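DegV family protein ([Eubacterium] eligens, PDB 5UXY) binds a long-chain fatty acid between its two domains and, like other DegV family proteins, probably serves as a fatty-acid-binding protein in bacterial lipid metabolism. Local coordinates at residues K55-T60 / L165-R170. Residues are numbered along the deposited sequence; the frame is centred on the assembly and turned at random.
Sequences KGRSYT and LAQNGR. With X90 (heptadecanoic acid), chain D.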
ATOM      1  N   LYS A  55      -3.562 -26.027  -1.650  1.00 36.57           N
ATOM      2  CA  LYS A  55      -4.640 -26.200  -0.689  1.00 45.97           C
ATOM      3  C   LYS A  55      -4.213 -25.917   0.744  1.00 49.08           C
ATOM      4  O   LYS A  55      -5.078 -25.732   1.610  1.00 45.35           O
ATOM      5  CB  LYS A  55      -5.268 -27.597  -0.843  1.00 60.40           C
ATOM      6  CG  LYS A  55      -4.378 -28.794  -0.614  1.00 65.02           C
ATOM      7  CD  LYS A  55      -5.251 -30.060  -0.682  1.00 87.01           C
ATOM      8  CE  LYS A  55      -4.498 -31.302  -1.135  1.00 78.34           C
ATOM      9  NZ  LYS A  55      -4.013 -32.093   0.024  1.00 70.80           N
ATOM     10  N   GLY A  56      -2.910 -25.797   0.996  1.00 43.31           N
ATOM     11  CA  GLY A  56      -2.419 -25.513   2.328  1.00 46.94           C
ATOM     12  C   GLY A  56      -2.468 -24.035   2.715  1.00 44.77           C
ATOM     13  O   GLY A  56      -2.868 -23.153   1.955  1.00 35.52           O
ATOM     14  N   ARG A  57      -2.066 -23.786   3.955  1.00 33.47           N
ATOM     15  CA  ARG A  57      -1.964 -22.436   4.494  1.00 44.77           C
ATOM     16  C   ARG A  57      -0.835 -21.684   3.803  1.00 27.32           C
ATOM     17  O   ARG A  57       0.136 -22.280   3.341  1.00 27.13           O
ATOM     18  CB  ARG A  57      -1.692 -22.485   5.999  1.00 40.31           C
ATOM     19  CG  ARG A  57      -2.917 -22.759   6.874  1.00 45.69           C
ATOM     20  CD  ARG A  57      -3.067 -21.657   7.930  1.00 56.73           C
ATOM     21  NE  ARG A  57      -2.842 -20.312   7.372  1.00 62.66           N
ATOM     22  CZ  ARG A  57      -2.244 -19.319   8.035  1.00 51.88           C
ATOM     23  NH1 ARG A  57      -2.053 -18.137   7.477  1.00 31.88           N
ATOM     24  NH2 ARG A  57      -1.802 -19.520   9.265  1.00 65.76           N
ATOM     25  N   SER A  58      -0.970 -20.355   3.715  1.00 21.54           N
ATOM     26  CA  SER A  58       0.131 -19.530   3.242  1.00 22.59           C
ATOM     27  C   SER A  58       0.262 -18.361   4.204  1.00 22.51           C
ATOM     28  O   SER A  58      -0.687 -18.016   4.915  1.00 17.51           O
ATOM     29  CB  SER A  58      -0.059 -19.058   1.785  1.00 20.78           C
ATOM     30  OG  SER A  58      -1.393 -18.565   1.576  1.00 21.16           O
ATOM     31  N   TYR A  59       1.454 -17.763   4.202  1.00 18.73           N
ATOM     32  CA  TYR A  59       1.856 -16.828   5.254  1.00 19.58           C
ATOM     33  C   TYR A  59       2.586 -15.647   4.646  1.00 18.40           C
ATOM     34  O   TYR A  59       3.109 -15.742   3.539  1.00 21.96           O
ATOM     35  CB  TYR A  59       2.804 -17.496   6.240  1.00 23.19           C
ATOM     36  CG  TYR A  59       2.292 -18.818   6.772  1.00 26.16           C
ATOM     37  CD1 TYR A  59       1.415 -18.850   7.844  1.00 32.89           C
ATOM     38  CD2 TYR A  59       2.661 -20.020   6.184  1.00 29.33           C
ATOM     39  CE1 TYR A  59       0.918 -20.058   8.337  1.00 35.03           C
ATOM     40  CE2 TYR A  59       2.175 -21.236   6.674  1.00 30.78           C
ATOM     41  CZ  TYR A  59       1.301 -21.235   7.746  1.00 35.91           C
ATOM     42  OH  TYR A  59       0.800 -22.407   8.260  1.00 32.92           O
ATOM     43  N   THR A  60       2.619 -14.511   5.381  1.00 18.34           N
ATOM     44  CA  THR A  60       3.543 -13.436   5.044  1.00 12.99           C
ATOM     45  C   THR A  60       4.434 -13.109   6.249  1.00 12.83           C
ATOM     46  O   THR A  60       4.099 -13.412   7.396  1.00 17.35           O
ATOM     47  CB  THR A  60       2.813 -12.162   4.571  1.00 13.76           C
ATOM     48  OG1 THR A  60       1.929 -11.693   5.603  1.00 17.07           O
ATOM     49  CG2 THR A  60       1.968 -12.496   3.294  1.00 17.89           C
ATOM     50  N   LEU A 165      -6.462 -12.712   3.270  1.00 10.88           N
ATOM     51  CA  LEU A 165      -6.682 -11.891   4.455  1.00 13.62           C
ATOM     52  C   LEU A 165      -7.317 -12.704   5.587  1.00 19.78           C
ATOM     53  O   LEU A 165      -6.895 -12.626   6.742  1.00 18.17           O
ATOM     54  CB  LEU A 165      -7.588 -10.682   4.122  1.00 10.96           C
ATOM     55  CG  LEU A 165      -6.942  -9.565   3.294  1.00 11.97           C
ATOM     56  CD1 LEU A 165      -8.067  -8.757   2.600  1.00 16.04           C
ATOM     57  CD2 LEU A 165      -6.083  -8.649   4.216  1.00 12.99           C
ATOM     58  N   ALA A 166      -8.371 -13.465   5.272  1.00 15.91           N
ATOM     59  CA  ALA A 166      -9.125 -14.140   6.311  1.00 15.44           C
ATOM     60  C   ALA A 166      -8.317 -15.274   6.932  1.00 18.66           C
ATOM     61  O   ALA A 166      -8.360 -15.461   8.146  1.00 18.41           O
ATOM     62  CB  ALA A 166     -10.425 -14.692   5.754  1.00 15.18           C
ATOM     63  N   GLN A 167      -7.567 -16.033   6.120  1.00 15.20           N
ATOM     64  CA  GLN A 167      -6.836 -17.151   6.721  1.00 17.08           C
ATOM     65  C   GLN A 167      -5.682 -16.650   7.566  1.00 26.72           C
ATOM     66  O   GLN A 167      -5.213 -17.380   8.439  1.00 24.21           O
ATOM     67  CB  GLN A 167      -6.337 -18.132   5.648  1.00 23.62           C
ATOM     68  CG  GLN A 167      -5.155 -17.632   4.868  1.00 19.61           C
ATOM     69  CD  GLN A 167      -4.475 -18.677   3.986  1.00 34.04           C
ATOM     70  OE1 GLN A 167      -4.025 -19.721   4.462  1.00 27.20           O
ATOM     71  NE2 GLN A 167      -4.357 -18.371   2.708  1.00 24.16           N
ATOM     72  N   ASN A 168      -5.232 -15.420   7.343  1.00 16.80           N
ATOM     73  CA  ASN A 168      -4.191 -14.810   8.170  1.00 18.27           C
ATOM     74  C   ASN A 168      -4.743 -13.911   9.269  1.00 22.57           C
ATOM     75  O   ASN A 168      -3.975 -13.151   9.896  1.00 20.27           O
ATOM     76  CB  ASN A 168      -3.213 -14.038   7.265  1.00 18.76           C
ATOM     77  CG  ASN A 168      -2.264 -14.973   6.513  1.00 26.40           C
ATOM     78  OD1 ASN A 168      -1.322 -15.529   7.101  1.00 25.18           O
ATOM     79  ND2 ASN A 168      -2.492 -15.154   5.230  1.00 21.05           N
ATOM     80  N   GLY A 169      -6.047 -13.963   9.511  1.00 16.77           N
ATOM     81  CA  GLY A 169      -6.655 -13.252  10.630  1.00 20.66           C
ATOM     82  C   GLY A 169      -6.722 -11.759  10.474  1.00 27.87           C
ATOM     83  O   GLY A 169      -6.756 -11.039  11.470  1.00 24.64           O
ATOM     84  N   ARG A 170      -6.738 -11.261   9.246  1.00 19.32           N
ATOM     85  CA  ARG A 170      -6.687  -9.824   9.024  1.00 12.57           C
ATOM     86  C   ARG A 170      -8.034  -9.245   8.599  1.00 19.28           C
ATOM     87  O   ARG A 170      -8.158  -8.024   8.446  1.00 23.49           O
ATOM     88  CB  ARG A 170      -5.575  -9.539   7.997  1.00 15.61           C
ATOM     89  CG  ARG A 170      -4.249  -9.548   8.755  1.00 26.55           C
ATOM     90  CD  ARG A 170      -3.063  -9.781   7.927  1.00 28.26           C
ATOM     91  NE  ARG A 170      -1.924  -9.489   8.789  1.00 33.15           N
ATOM     92  CZ  ARG A 170      -0.916 -10.321   9.022  1.00 37.66           C
ATOM     93  NH1 ARG A 170       0.042  -9.957   9.855  1.00 31.45           N
ATOM     94  NH2 ARG A 170      -0.859 -11.512   8.432  1.00 32.13           N
TER
HETATM   95  O19 X90 D 303       3.159 -10.298   7.264  1.00 24.81           O
HETATM   96  C21 X90 D 303       3.026  -9.049   7.447  1.00 34.11           C
HETATM   97  O21 X90 D 303       3.397  -8.544   8.571  1.00 21.45           O
HETATM   98  C22 X90 D 303       2.368  -8.220   6.318  1.00 24.01           C
HETATM   99  C23 X90 D 303       0.840  -8.275   6.565  1.00 19.04           C
HETATM  100  C24 X90 D 303       0.098  -7.267   5.649  1.00 16.27           C
HETATM  101  C25 X90 D 303      -1.411  -7.279   6.055  1.00 20.32           C
HETATM  102  C26 X90 D 303      -2.299  -6.225   5.366  1.00 22.98           C
HETATM  103  C27 X90 D 303      -1.898  -6.012   3.912  1.00 28.01           C
HETATM  104  C28 X90 D 303      -2.990  -5.254   3.122  1.00 25.76           C
HETATM  105  C29 X90 D 303      -2.823  -5.469   1.605  1.00 24.80           C
HETATM  106  C30 X90 D 303      -5.494  -5.304   0.937  1.00 23.27           C
HETATM  107  C31 X90 D 303      -6.324  -3.970   1.019  1.00 21.17           C
HETATM  108  C32 X90 D 303      -6.383  -3.528   2.497  1.00 28.19           C
HETATM  109  C33 X90 D 303      -6.479  -2.014   2.710  1.00 25.49           C
HETATM  110  C34 X90 D 303      -6.659  -1.599   4.192  1.00 26.82           C
HETATM  111  C35 X90 D 303      -5.372  -0.933   4.709  1.00 27.50           C
HETATM  112  C36 X90 D 303      -5.366  -0.523   6.193  1.00 21.05           C
HETATM  113  C39 X90 D 303      -3.983  -4.974   0.697  1.00 22.99           C
HETATM  114  O   HOH W   1      -2.904 -20.511   0.865  1.00 28.51           O
HETATM  115  O   HOH W   2       0.999 -14.299   7.874  1.00 23.09           O
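Gln-167 OE1 takes two hydrogen bonds from the facing loop, from Arg-57 NE at 3.2 Å and from the backbone N of Ser-58. The Arg-57 bond is nearly straight (175° at the hydrogen) and keeps OE1 within the guanidinium plane, whereas Ser-58 N stands above the carbonyl plane; both donors come from the same face of the amide. On the amide's other branch, NE2 donates to Asn-164 OD1 and to a water that also binds Gly-56 O and Ser-58 OG. A leucine in place of Gln-167 would probably leave Ser-58 N and Arg-57 NE without their shared acceptor and the guanidinium freer to turn. That group, carried forward alongside Tyr-59 by bends at chi2 (-125°) and chi3, lies between Tyr-59 CE1 on one face and Gln-167 O on the opposite one. Arg-57 NH1 reaches Asn-168 OD1 at 2.7 Å, a weak bond by its 119° angle; Asn-168 ND2 donates to Asn-164 O. A second water donates to OD1 and accepts from Thr-60 N. Thr-60 OG1 makes a very short 2.5 Å bond to fatty-acid O19, while the Arg-170 guanidinium, NE held by Met-87 O, lays one face over C23. The contact joins the loop before strand 59-61, antiparallel to strand 21-30, to the Schellman-capped end (Gly-169 at C-prime) of helix 163-167; from helix 260-266, Tyr-264 OH hydrogen-bonds Ser-58 OG, and Tyr-265 OH hydrogen-bonds Thr-60 OG1 next to the lipid carboxylate.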